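Local coordinates for protein FACT-Spt16 (Cicer arietinum, PDB 5CE6) that is a subunit of the FACT histone chaperone complex and probably binds histones H3-H4 through its N-terminal domain, the part described here, at residues E84-F89 with G167-L172; S155-I160 with S180-S185; A210-S215 with A252-K257; E243-I248 with V263-P268. All coordinates share one frame; numbering follows the deposited sequence.

Contact 1. Residues E84-F89 with G167-L172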
loop_
_atom_site.group_PDB
_atom_site.type_symbol
_atom_site.label_atom_id
_atom_site.label_comp_id
_atom_site.label_asym_id
_atom_site.label_seq_id
_atom_site.Cartn_x
_atom_site.Cartn_y
_atom_site.Cartn_z
ATOM N N GLU A 84 6.122 2.670 19.728
ATOM C CA GLU A 84 7.209 3.109 20.600
ATOM C C GLU A 84 8.183 1.971 20.940
ATOM O O GLU A 84 8.525 1.737 22.106
ATOM C CB GLU A 84 6.668 3.789 21.861
ATOM C CG GLU A 84 7.647 4.760 22.491
ATOM C CD GLU A 84 7.067 5.498 23.677
ATOM O OE1 GLU A 84 6.474 4.845 24.564
ATOM O OE2 GLU A 84 7.209 6.738 23.717
ATOM N N THR A 85 8.622 1.271 19.897
ATOM C CA THR A 85 9.521 0.135 20.053
ATOM C C THR A 85 10.667 0.253 19.057
ATOM O O THR A 85 10.458 0.620 17.904
ATOM C CB THR A 85 8.772 -1.199 19.840
ATOM O OG1 THR A 85 7.782 -1.363 20.863
ATOM C CG2 THR A 85 9.720 -2.388 19.890
ATOM N N ILE A 86 11.880 -0.047 19.514
ATOM C CA ILE A 86 13.036 -0.135 18.628
ATOM C C ILE A 86 13.511 -1.588 18.582
ATOM O O ILE A 86 13.647 -2.229 19.620
ATOM C CB ILE A 86 14.180 0.733 19.157
ATOM C CG1 ILE A 86 13.775 2.213 19.171
ATOM C CG2 ILE A 86 15.444 0.517 18.345
ATOM C CD1 ILE A 86 14.631 3.057 20.129
ATOM N N MET A 87 13.765 -2.106 17.384
ATOM C CA MET A 87 14.270 -3.469 17.252
ATOM C C MET A 87 15.520 -3.463 16.386
ATOM O O MET A 87 15.511 -2.911 15.282
ATOM C CB MET A 87 13.200 -4.382 16.646
ATOM C CG MET A 87 13.623 -5.817 16.465
ATOM S SD MET A 87 12.173 -6.865 16.215
ATOM C CE MET A 87 11.453 -6.123 14.759
ATOM N N VAL A 88 16.588 -4.074 16.890
ATOM C CA VAL A 88 17.859 -4.107 16.171
ATOM C C VAL A 88 18.340 -5.537 15.936
ATOM O O VAL A 88 18.575 -6.295 16.881
ATOM C CB VAL A 88 18.957 -3.320 16.912
ATOM C CG1 VAL A 88 20.283 -3.458 16.183
ATOM C CG2 VAL A 88 18.572 -1.850 17.023
ATOM N N PHE A 89 18.494 -5.888 14.667
ATOM C CA PHE A 89 18.953 -7.216 14.289
ATOM C C PHE A 89 20.452 -7.210 14.113
ATOM O O PHE A 89 20.984 -6.332 13.449
ATOM C CB PHE A 89 18.311 -7.627 12.968
ATOM C CG PHE A 89 16.817 -7.613 12.997
ATOM C CD1 PHE A 89 16.113 -6.471 12.629
ATOM C CD2 PHE A 89 16.116 -8.739 13.389
ATOM C CE1 PHE A 89 14.730 -6.454 12.657
ATOM C CE2 PHE A 89 14.738 -8.738 13.423
ATOM C CZ PHE A 89 14.038 -7.595 13.055
ATOM N N GLY A 167 8.228 11.442 17.688
ATOM C CA GLY A 167 8.216 11.164 19.115
ATOM C C GLY A 167 9.587 11.184 19.758
ATOM O O GLY A 167 10.605 11.037 19.080
ATOM N N ARG A 168 9.610 11.358 21.077
ATOM C CA ARG A 168 10.857 11.466 21.820
ATOM C C ARG A 168 11.785 10.262 21.659
ATOM O O ARG A 168 12.987 10.431 21.442
ATOM C CB ARG A 168 10.565 11.716 23.298
ATOM C CG ARG A 168 9.624 12.886 23.518
ATOM C CD ARG A 168 9.639 13.357 24.953
ATOM N NE ARG A 168 9.088 14.704 25.073
ATOM C CZ ARG A 168 9.768 15.813 24.795
ATOM N NH1 ARG A 168 11.023 15.738 24.376
ATOM N NH2 ARG A 168 9.193 16.999 24.933
ATOM N N LEU A 169 11.232 9.054 21.759
ATOM C CA LEU A 169 12.042 7.834 21.675
ATOM C C LEU A 169 12.797 7.762 20.349
ATOM O O LEU A 169 14.023 7.612 20.328
ATOM C CB LEU A 169 11.173 6.581 21.831
ATOM C CG LEU A 169 11.957 5.280 22.030
ATOM C CD1 LEU A 169 12.440 5.187 23.463
ATOM C CD2 LEU A 169 11.132 4.052 21.657
ATOM N N LEU A 170 12.061 7.885 19.247
ATOM C CA LEU A 170 12.659 7.771 17.917
ATOM C C LEU A 170 13.619 8.931 17.644
ATOM O O LEU A 170 14.650 8.752 16.994
ATOM C CB LEU A 170 11.588 7.705 16.828
ATOM C CG LEU A 170 10.603 6.529 16.786
ATOM C CD1 LEU A 170 10.325 6.104 15.355
ATOM C CD2 LEU A 170 11.043 5.342 17.629
ATOM N N ASP A 171 13.269 10.117 18.139
ATOM C CA ASP A 171 14.134 11.288 18.011
ATOM C C ASP A 171 15.492 11.030 18.647
ATOM O O ASP A 171 16.540 11.277 18.041
ATOM C CB ASP A 171 13.492 12.511 18.675
ATOM C CG ASP A 171 12.484 13.206 17.784
ATOM O OD1 ASP A 171 12.537 13.004 16.551
ATOM O OD2 ASP A 171 11.647 13.965 18.319
ATOM N N LEU A 172 15.467 10.527 19.877
ATOM C CA LEU A 172 16.693 10.256 20.605
ATOM C C LEU A 172 17.504 9.163 19.912
ATOM O O LEU A 172 18.723 9.287 19.744
ATOM C CB LEU A 172 16.378 9.866 22.054
ATOM C CG LEU A 172 17.570 9.516 22.946
ATOM C CD1 LEU A 172 18.565 10.661 22.975
ATOM C CD2 LEU A 172 17.120 9.171 24.365
HETATM O O HOH W 1 8.091 8.461 22.068
#

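Contact 2. Residues S155-I160 with S180-S185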
loop_
_atom_site.group_PDB
_atom_site.type_symbol
_atom_site.label_atom_id
_atom_site.label_comp_id
_atom_site.label_asym_id
_atom_site.label_seq_id
_atom_site.Cartn_x
_atom_site.Cartn_y
_atom_site.Cartn_z
ATOM N N SER A 155 31.329 -0.800 11.823
ATOM C CA SER A 155 29.943 -1.256 11.741
ATOM C C SER A 155 29.106 -0.453 10.753
ATOM O O SER A 155 29.155 0.780 10.721
ATOM C CB SER A 155 29.275 -1.250 13.122
ATOM O OG SER A 155 29.693 -2.356 13.907
ATOM N N THR A 156 28.340 -1.168 9.939
ATOM C CA THR A 156 27.352 -0.534 9.085
ATOM C C THR A 156 25.962 -0.935 9.564
ATOM O O THR A 156 25.608 -2.114 9.555
ATOM C CB THR A 156 27.538 -0.914 7.604
ATOM O OG1 THR A 156 28.796 -0.409 7.136
ATOM C CG2 THR A 156 26.417 -0.335 6.759
ATOM N N VAL A 157 25.188 0.052 10.001
ATOM C CA VAL A 157 23.817 -0.181 10.436
ATOM C C VAL A 157 22.845 0.239 9.353
ATOM O O VAL A 157 22.840 1.394 8.926
ATOM C CB VAL A 157 23.496 0.582 11.733
ATOM C CG1 VAL A 157 22.033 0.407 12.110
ATOM C CG2 VAL A 157 24.378 0.086 12.847
ATOM N N GLY A 158 22.019 -0.700 8.908
ATOM C CA GLY A 158 20.977 -0.381 7.953
ATOM C C GLY A 158 19.751 0.162 8.656
ATOM O O GLY A 158 19.382 -0.310 9.732
ATOM N N HIS A 159 19.130 1.175 8.063
ATOM C CA HIS A 159 17.854 1.669 8.561
ATOM C C HIS A 159 16.991 2.091 7.389
ATOM O O HIS A 159 17.473 2.183 6.262
ATOM C CB HIS A 159 18.046 2.827 9.541
ATOM C CG HIS A 159 18.679 4.038 8.937
ATOM N ND1 HIS A 159 18.292 5.323 9.267
ATOM C CD2 HIS A 159 19.679 4.172 8.034
ATOM C CE1 HIS A 159 19.019 6.188 8.587
ATOM N NE2 HIS A 159 19.870 5.516 7.827
ATOM N N ILE A 160 15.711 2.322 7.651
ATOM C CA ILE A 160 14.813 2.797 6.611
ATOM C C ILE A 160 14.955 4.313 6.616
ATOM O O ILE A 160 14.235 5.014 7.325
ATOM C CB ILE A 160 13.371 2.350 6.885
ATOM C CG1 ILE A 160 13.334 0.822 7.032
ATOM C CG2 ILE A 160 12.450 2.804 5.773
ATOM C CD1 ILE A 160 12.053 0.273 7.632
ATOM N N SER A 180 26.833 8.037 16.677
ATOM C CA SER A 180 27.727 6.888 16.787
ATOM C C SER A 180 28.762 6.943 15.670
ATOM O O SER A 180 28.658 7.762 14.755
ATOM C CB SER A 180 26.950 5.573 16.710
ATOM O OG SER A 180 26.619 5.255 15.370
ATOM N N LYS A 181 29.761 6.071 15.743
ATOM C CA LYS A 181 30.773 5.988 14.697
ATOM C C LYS A 181 30.260 5.223 13.476
ATOM O O LYS A 181 30.924 5.186 12.437
ATOM C CB LYS A 181 32.039 5.315 15.233
ATOM N N PHE A 182 29.074 4.626 13.603
ATOM C CA PHE A 182 28.553 3.708 12.592
ATOM C C PHE A 182 28.303 4.346 11.237
ATOM O O PHE A 182 27.839 5.486 11.138
ATOM C CB PHE A 182 27.237 3.070 13.052
ATOM C CG PHE A 182 27.341 2.303 14.334
ATOM C CD1 PHE A 182 28.536 1.714 14.719
ATOM C CD2 PHE A 182 26.233 2.167 15.157
ATOM C CE1 PHE A 182 28.627 1.006 15.910
ATOM C CE2 PHE A 182 26.313 1.460 16.345
ATOM C CZ PHE A 182 27.512 0.880 16.724
ATOM N N ARG A 183 28.594 3.587 10.190
ATOM C CA ARG A 183 28.146 3.942 8.857
ATOM C C ARG A 183 26.668 3.569 8.780
ATOM O O ARG A 183 26.285 2.484 9.213
ATOM C CB ARG A 183 28.948 3.161 7.819
ATOM C CG ARG A 183 29.293 3.953 6.572
ATOM C CD ARG A 183 28.602 3.383 5.343
ATOM N NE ARG A 183 29.126 2.068 4.977
ATOM C CZ ARG A 183 28.669 1.333 3.968
ATOM N NH1 ARG A 183 27.669 1.778 3.219
ATOM N NH2 ARG A 183 29.210 0.150 3.709
ATOM N N LEU A 184 25.837 4.464 8.249
ATOM C CA LEU A 184 24.402 4.208 8.140
ATOM C C LEU A 184 23.970 4.006 6.682
ATOM O O LEU A 184 24.242 4.850 5.827
ATOM C CB LEU A 184 23.601 5.351 8.776
ATOM C CG LEU A 184 23.866 5.710 10.242
ATOM C CD1 LEU A 184 22.922 6.800 10.714
ATOM C CD2 LEU A 184 23.755 4.491 11.145
ATOM N N SER A 185 23.291 2.894 6.405
ATOM C CA SER A 185 22.836 2.573 5.047
ATOM C C SER A 185 21.319 2.455 4.954
ATOM O O SER A 185 20.680 1.860 5.821
ATOM C CB SER A 185 23.458 1.257 4.572
ATOM O OG SER A 185 24.861 1.370 4.452
#

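Contact 3. Residues A210-S215 with A252-K257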
loop_
_atom_site.group_PDB
_atom_site.type_symbol
_atom_site.label_atom_id
_atom_site.label_comp_id
_atom_site.label_asym_id
_atom_site.label_seq_id
_atom_site.Cartn_x
_atom_site.Cartn_y
_atom_site.Cartn_z
ATOM N N ALA A 210 -9.690 -7.720 -1.057
ATOM C CA ALA A 210 -10.156 -7.291 -2.375
ATOM C C ALA A 210 -11.607 -7.665 -2.650
ATOM O O ALA A 210 -12.319 -6.925 -3.334
ATOM C CB ALA A 210 -9.252 -7.848 -3.468
ATOM N N TYR A 211 -12.035 -8.828 -2.162
ATOM C CA TYR A 211 -13.435 -9.222 -2.288
ATOM C C TYR A 211 -14.350 -8.206 -1.604
ATOM O O TYR A 211 -15.362 -7.784 -2.171
ATOM C CB TYR A 211 -13.673 -10.619 -1.706
ATOM C CG TYR A 211 -15.050 -11.167 -2.020
ATOM C CD1 TYR A 211 -15.294 -11.830 -3.216
ATOM C CD2 TYR A 211 -16.108 -11.008 -1.129
ATOM C CE1 TYR A 211 -16.552 -12.330 -3.517
ATOM C CE2 TYR A 211 -17.371 -11.502 -1.420
ATOM C CZ TYR A 211 -17.586 -12.160 -2.618
ATOM O OH TYR A 211 -18.834 -12.655 -2.917
ATOM N N LEU A 212 -13.992 -7.810 -0.386
ATOM C CA LEU A 212 -14.762 -6.804 0.342
ATOM C C LEU A 212 -14.726 -5.468 -0.390
ATOM O O LEU A 212 -15.761 -4.818 -0.569
ATOM C CB LEU A 212 -14.215 -6.639 1.760
ATOM C CG LEU A 212 -14.805 -5.490 2.581
ATOM C CD1 LEU A 212 -16.306 -5.650 2.691
ATOM C CD2 LEU A 212 -14.175 -5.468 3.959
ATOM N N THR A 213 -13.531 -5.064 -0.810
ATOM C CA THR A 213 -13.355 -3.821 -1.567
ATOM C C THR A 213 -14.274 -3.778 -2.786
ATOM O O THR A 213 -14.992 -2.791 -3.023
ATOM C CB THR A 213 -11.895 -3.678 -2.012
ATOM O OG1 THR A 213 -11.071 -3.486 -0.853
ATOM C CG2 THR A 213 -11.707 -2.494 -2.958
ATOM N N GLY A 214 -14.259 -4.857 -3.559
ATOM C CA GLY A 214 -15.098 -4.941 -4.739
ATOM C C GLY A 214 -16.574 -4.977 -4.398
ATOM O O GLY A 214 -17.397 -4.362 -5.095
ATOM N N SER A 215 -16.913 -5.693 -3.329
ATOM C CA SER A 215 -18.302 -5.812 -2.899
ATOM C C SER A 215 -18.855 -4.456 -2.475
ATOM O O SER A 215 -20.016 -4.133 -2.749
ATOM C CB SER A 215 -18.436 -6.797 -1.738
ATOM O OG SER A 215 -17.905 -8.058 -2.078
ATOM N N ALA A 252 -20.916 -6.787 6.806
ATOM C CA ALA A 252 -22.269 -7.330 6.854
ATOM C C ALA A 252 -23.230 -6.455 6.049
ATOM O O ALA A 252 -24.118 -6.966 5.360
ATOM C CB ALA A 252 -22.727 -7.413 8.277
ATOM N N LYS A 253 -23.041 -5.138 6.139
ATOM C CA LYS A 253 -23.854 -4.175 5.396
ATOM C C LYS A 253 -23.858 -4.416 3.884
ATOM O O LYS A 253 -24.684 -3.848 3.164
ATOM C CB LYS A 253 -23.422 -2.736 5.710
ATOM C CG LYS A 253 -23.778 -2.266 7.116
ATOM C CD LYS A 253 -24.008 -0.762 7.152
ATOM C CE LYS A 253 -24.689 -0.329 8.446
ATOM N NZ LYS A 253 -25.089 1.106 8.384
ATOM N N VAL A 254 -22.931 -5.242 3.403
ATOM C CA VAL A 254 -22.966 -5.705 2.018
ATOM C C VAL A 254 -22.842 -7.224 1.909
ATOM O O VAL A 254 -22.396 -7.737 0.884
ATOM C CB VAL A 254 -21.876 -5.042 1.135
ATOM C CG1 VAL A 254 -22.268 -3.623 0.778
ATOM C CG2 VAL A 254 -20.510 -5.093 1.814
ATOM N N ASN A 255 -23.244 -7.931 2.966
ATOM C CA ASN A 255 -23.198 -9.393 2.996
ATOM C C ASN A 255 -21.845 -9.953 2.571
ATOM O O ASN A 255 -21.725 -10.558 1.505
ATOM C CB ASN A 255 -24.302 -9.982 2.117
ATOM N N CYS A 256 -20.825 -9.749 3.394
ATOM C CA CYS A 256 -19.481 -10.160 3.012
ATOM C C CYS A 256 -19.008 -11.474 3.635
ATOM O O CYS A 256 -18.331 -12.265 2.972
ATOM C CB CYS A 256 -18.483 -9.052 3.322
ATOM S SG CYS A 256 -16.835 -9.409 2.730
ATOM N N LYS A 257 -19.353 -11.688 4.904
ATOM C CA LYS A 257 -18.927 -12.868 5.664
ATOM C C LYS A 257 -17.419 -12.889 5.944
ATOM O O LYS A 257 -16.781 -13.946 5.924
ATOM C CB LYS A 257 -19.391 -14.174 4.997
#

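Contact 4. Residues E243-I248 with V263-P268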
loop_
_atom_site.group_PDB
_atom_site.type_symbol
_atom_site.label_atom_id
_atom_site.label_comp_id
_atom_site.label_asym_id
_atom_site.label_seq_id
_atom_site.Cartn_x
_atom_site.Cartn_y
_atom_site.Cartn_z
ATOM N N GLU A 243 -20.025 7.260 4.676
ATOM C CA GLU A 243 -20.985 6.172 4.520
ATOM C C GLU A 243 -20.305 4.921 3.970
ATOM O O GLU A 243 -20.656 3.795 4.345
ATOM C CB GLU A 243 -22.127 6.596 3.592
ATOM C CG GLU A 243 -23.013 7.683 4.149
ATOM C CD GLU A 243 -23.791 7.225 5.360
ATOM O OE1 GLU A 243 -24.462 6.172 5.269
ATOM O OE2 GLU A 243 -23.726 7.915 6.401
ATOM N N THR A 244 -19.328 5.127 3.090
ATOM C CA THR A 244 -18.565 4.021 2.502
ATOM C C THR A 244 -17.677 3.378 3.580
ATOM O O THR A 244 -17.569 2.148 3.671
ATOM C CB THR A 244 -17.722 4.503 1.312
ATOM O OG1 THR A 244 -18.593 5.060 0.317
ATOM C CG2 THR A 244 -16.938 3.350 0.689
ATOM N N GLU A 245 -17.057 4.217 4.402
ATOM C CA GLU A 245 -16.284 3.724 5.545
ATOM C C GLU A 245 -17.103 2.791 6.417
ATOM O O GLU A 245 -16.637 1.718 6.803
ATOM C CB GLU A 245 -15.810 4.884 6.420
ATOM C CG GLU A 245 -14.407 5.377 6.133
ATOM C CD GLU A 245 -13.880 6.271 7.247
ATOM O OE1 GLU A 245 -14.006 5.889 8.430
ATOM O OE2 GLU A 245 -13.347 7.355 6.936
ATOM N N LYS A 246 -18.317 3.219 6.752
ATOM C CA LYS A 246 -19.191 2.439 7.621
ATOM C C LYS A 246 -19.480 1.054 7.056
ATOM O O LYS A 246 -19.554 0.073 7.796
ATOM C CB LYS A 246 -20.505 3.177 7.856
ATOM C CG LYS A 246 -20.344 4.432 8.671
ATOM C CD LYS A 246 -21.689 4.918 9.191
ATOM C CE LYS A 246 -22.150 6.179 8.484
ATOM N NZ LYS A 246 -23.467 6.659 9.016
ATOM N N VAL A 247 -19.648 0.984 5.743
ATOM C CA VAL A 247 -19.940 -0.287 5.083
ATOM C C VAL A 247 -18.714 -1.205 5.085
ATOM O O VAL A 247 -18.835 -2.419 5.264
ATOM C CB VAL A 247 -20.456 -0.058 3.650
ATOM C CG1 VAL A 247 -20.631 -1.368 2.940
ATOM C CG2 VAL A 247 -21.780 0.698 3.680
ATOM N N ILE A 248 -17.535 -0.627 4.883
ATOM C CA ILE A 248 -16.296 -1.403 4.953
ATOM C C ILE A 248 -16.122 -2.023 6.337
ATOM O O ILE A 248 -15.856 -3.224 6.455
ATOM C CB ILE A 248 -15.063 -0.543 4.613
ATOM C CG1 ILE A 248 -15.117 -0.088 3.153
ATOM C CG2 ILE A 248 -13.780 -1.317 4.850
ATOM C CD1 ILE A 248 -14.104 0.978 2.842
ATOM N N VAL A 263 -11.044 -6.395 9.798
ATOM C CA VAL A 263 -11.211 -5.432 8.702
ATOM C C VAL A 263 -10.905 -3.987 9.104
ATOM O O VAL A 263 -11.342 -3.523 10.162
ATOM C CB VAL A 263 -12.653 -5.482 8.146
ATOM C CG1 VAL A 263 -12.851 -4.418 7.072
ATOM C CG2 VAL A 263 -12.965 -6.858 7.605
ATOM N N ASP A 264 -10.146 -3.285 8.267
ATOM C CA ASP A 264 -9.968 -1.848 8.422
ATOM C C ASP A 264 -10.039 -1.181 7.048
ATOM O O ASP A 264 -10.127 -1.864 6.023
ATOM C CB ASP A 264 -8.634 -1.527 9.099
ATOM C CG ASP A 264 -8.602 -0.123 9.692
ATOM O OD1 ASP A 264 -9.647 0.568 9.665
ATOM O OD2 ASP A 264 -7.533 0.287 10.194
ATOM N N ILE A 265 -10.016 0.148 7.024
ATOM C CA ILE A 265 -9.985 0.863 5.756
ATOM C C ILE A 265 -8.532 1.196 5.432
ATOM O O ILE A 265 -7.746 1.504 6.325
ATOM C CB ILE A 265 -10.835 2.164 5.782
ATOM C CG1 ILE A 265 -10.250 3.177 6.767
ATOM C CG2 ILE A 265 -12.284 1.852 6.136
ATOM C CD1 ILE A 265 -10.869 4.563 6.685
ATOM N N CYS A 266 -8.156 1.126 4.161
ATOM C CA CYS A 266 -6.775 1.432 3.785
ATOM C C CYS A 266 -6.510 2.918 3.814
ATOM O O CYS A 266 -5.392 3.358 4.098
ATOM C CB CYS A 266 -6.459 0.923 2.377
ATOM S SG CYS A 266 -6.559 -0.851 2.248
ATOM N N TYR A 267 -7.543 3.682 3.487
ATOM C CA TYR A 267 -7.471 5.138 3.449
ATOM C C TYR A 267 -8.909 5.630 3.403
ATOM O O TYR A 267 -9.808 4.844 3.084
ATOM C CB TYR A 267 -6.686 5.617 2.220
ATOM C CG TYR A 267 -7.251 5.135 0.892
ATOM C CD1 TYR A 267 -8.241 5.848 0.240
ATOM C CD2 TYR A 267 -6.802 3.964 0.314
ATOM C CE1 TYR A 267 -8.753 5.413 -0.972
ATOM C CE2 TYR A 267 -7.314 3.514 -0.882
ATOM C CZ TYR A 267 -8.292 4.240 -1.520
ATOM O OH TYR A 267 -8.792 3.794 -2.727
ATOM N N PRO A 268 -9.143 6.909 3.751
ATOM C CA PRO A 268 -10.517 7.410 3.687
ATOM C C PRO A 268 -10.960 7.407 2.238
ATOM O O PRO A 268 -10.223 7.941 1.405
ATOM C CB PRO A 268 -10.388 8.851 4.186
ATOM C CG PRO A 268 -9.155 8.838 5.056
ATOM C CD PRO A 268 -8.223 7.893 4.353
#

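Contact 1. Residues E84-F89 with G167-L172
In the N-terminal lobe a helix start packs onto a beta sheet where Leu169, in the first turn of helix 168-179, meets Glu84, just before strand 85-89, and Ile86 within it. One methyl does most of the touching: Leu169 CD2 lies 3.5 Å from Glu84 O, 3.7 Å from Glu84 CG and 3.9 Å from Ile86 CD1. Leu169 holds CG anti to its N (chi1 -169°), which sends its branched end down to the strand. Leucine suits this site because its CD2 methyl can meet the CG methylene of Glu84 and the CD1 methyl of Ile86 at once. The axes of helix and strand are 9.4 Å apart at 36°, and the first turn of the helix packs on the lobe's mixed sheet. Here the sheet begins irregularly: Glu84 and Thr85 both face Cys58, forming a G1 beta bulge with Glu84 at positive phi. Beyond it Ile86 turns its side chain to the helix, and its CG1 also approaches Leu170 CD2 at 4.4 Å, while Leu170 reaches on to Ala57 of strand 53-58. Glu84 is partly exposed and runs extended past CG, its CG methylene against Leu169. Its OE2 accepts from a water that also accepts from Leu169 N, the water oxygen 3.2 Å from that nitrogen, one of the first-turn amides of the helix whose N-cap is Gly167.

Contact 2. Residues S155-I160 with S180-S185
A beta-alpha-beta unit, strand 156-159, helix 168-179 and strand 183-186, is closed here by parallel pairing that sets Thr156 beside Arg183, Val157 beside Leu184 and Gly158 beside Ser185. Four backbone bonds make the ladder: Arg183 N to Ser155 O (2.9 Å), Val157 N to Arg183 O (2.8 Å), Ser185 N to Val157 O (3.0 Å) and His159 N to Ser185 O (2.8 Å). The third reaches its carbonyl tilted 34° from the plane, whereas the others come nearly straight down theirs. Side chains alternate between faces. On one, Phe182 CD2 presses on Val157 CG2 at 3.6 Å and its CD1 on Ser155 CB at 3.4 Å, so the ring bridges Val157 and Ser155, the residue just before the strand; Ile140 and Ile143 of helix 133-145 pack against it too. Were Phe182 an alanine, Val157 CG2 and Ser155 CB would probably lose the ring that covers them, opening a gap toward that helix. On the opposite face Arg183, bent at chi2 and chi3, lies alongside Thr156, whose CG2 sits 3.9 Å above the Arg183 guanidinium plane, over its centre. Ser185 OG is bonded to Gly49 O. The backbone bonds fix the register at this outermost strand, while the two faces differ: mainly apolar packing toward helix 133-145, hydroxyls and a charged group on the other.

Contact 3. Residues A210-S215 with A252-K257
Helix 210-215 and the 252-257 segment pair in reversed order along the chain, Leu212 nearest Cys256 with 6.4 Å between CA atoms and Ser215 nearest Val254 at 6.8 Å. The second segment leaves a short 3-10 turn, and the positive phi of Asn255, between Val254 and Cys256, bends the chain so that both of these turn their side chains to the helix. Cys256 carries the contact. With SG anti to the backbone N (chi1 -174°), the sulfur reaches into the angle between two helix side chains, 3.8 Å from Leu212 CD1 and 3.9 Å from Leu212 CB, and meets the edge of the Tyr211 ring at CD2, 4.2 Å away. A compact, polarisable thiol fits between the leucine chain and the ring edge. Farther along, Val254 CG2 lies 4.3 Å from Leu212 CD1 and 4.5 Å from Ser215 CB, a looser fit. The serine can sit in this apolar setting because its hydroxyl is spent within the helix: Ser215 OG donates to Tyr211 O at 2.6 Å, coming from above the carbonyl plane, on the face opposite to the one the backbone N of Ser215 uses. Around the pair, Pro251 packs on both Leu212 and Cys256, Val254 reaches Asn219 and Phe220 farther along helix 200-230 and also meets Val247 of helix 237-249, and Thr213, turned elsewhere, meets Ile313 of strand 309-319.

Contact 4. Residues E243-I248 with V263-P268
Ile248 and Ile265 cross at about a right angle, with Ile248 CG2 3.7 Å from Ile265 CG2 and Ile248 CD1 3.9 Å from that same methyl. The isoleucine on the strand reaches both helix residues because its CG1 sits between the backbone N and the carbonyl carbon (chi1 65°), the crowded position: CG2 meets Ile248 while CD1 extends to Glu245. Glu245 crosses it obliquely, so that Ile265 CD1 sits over the face of the carboxylate, 3.5 Å from Glu245 CD and about equally far from OE1 and OE2. A glutamate suits this partly exposed edge, since the flat carboxylate and CG cover Ile265 CD1. With only an alanine's methyl in place of the Glu245 chain, Ile265 CD1 would probably lose its cover on that side. At the other end Val263 CG1 approaches Ile248 O at 3.3 Å and Ile248 CG2 at 3.9 Å, this methyl of the beta-branched valine lying against the last turn of helix 237-249. On the side of the helix turned from the strand, Lys246 NZ and Glu243 OE2 form a salt bridge of 2.9 Å, reached one helical turn apart. The helix runs almost antiparallel to the strand, at 162°, with their axes 8.4 Å apart. Strand 263-265 pairs antiparallel with strand 296-306, whose Val302 and Ala304 touch Ile248, while Val263 reaches Leu212 of helix 200-230.

In the fold
Contacts 1 and 2 share the N-terminal lobe and its six-stranded sheet, their centres about 15 Å apart: helix 168-179 is packed on the sheet in contact 1 and joins the two strands paired in contact 2. Contact 1 is buried and mainly apolar, with one water bridge at its edge, whereas contact 2, at the sheet's margin, relies on backbone bonds with mixed side chains. Contacts 3 and 4, in the M24-like domain, touch each other: Val254 meets Val247 and Leu212 meets Val263, so the two contacts form one continuous packed patch. Contact 3 is buried, contact 4 a surface contact with a charged edge, and each rests on side-chain packing. Contacts 2 and 3 have centres about 45 Å apart.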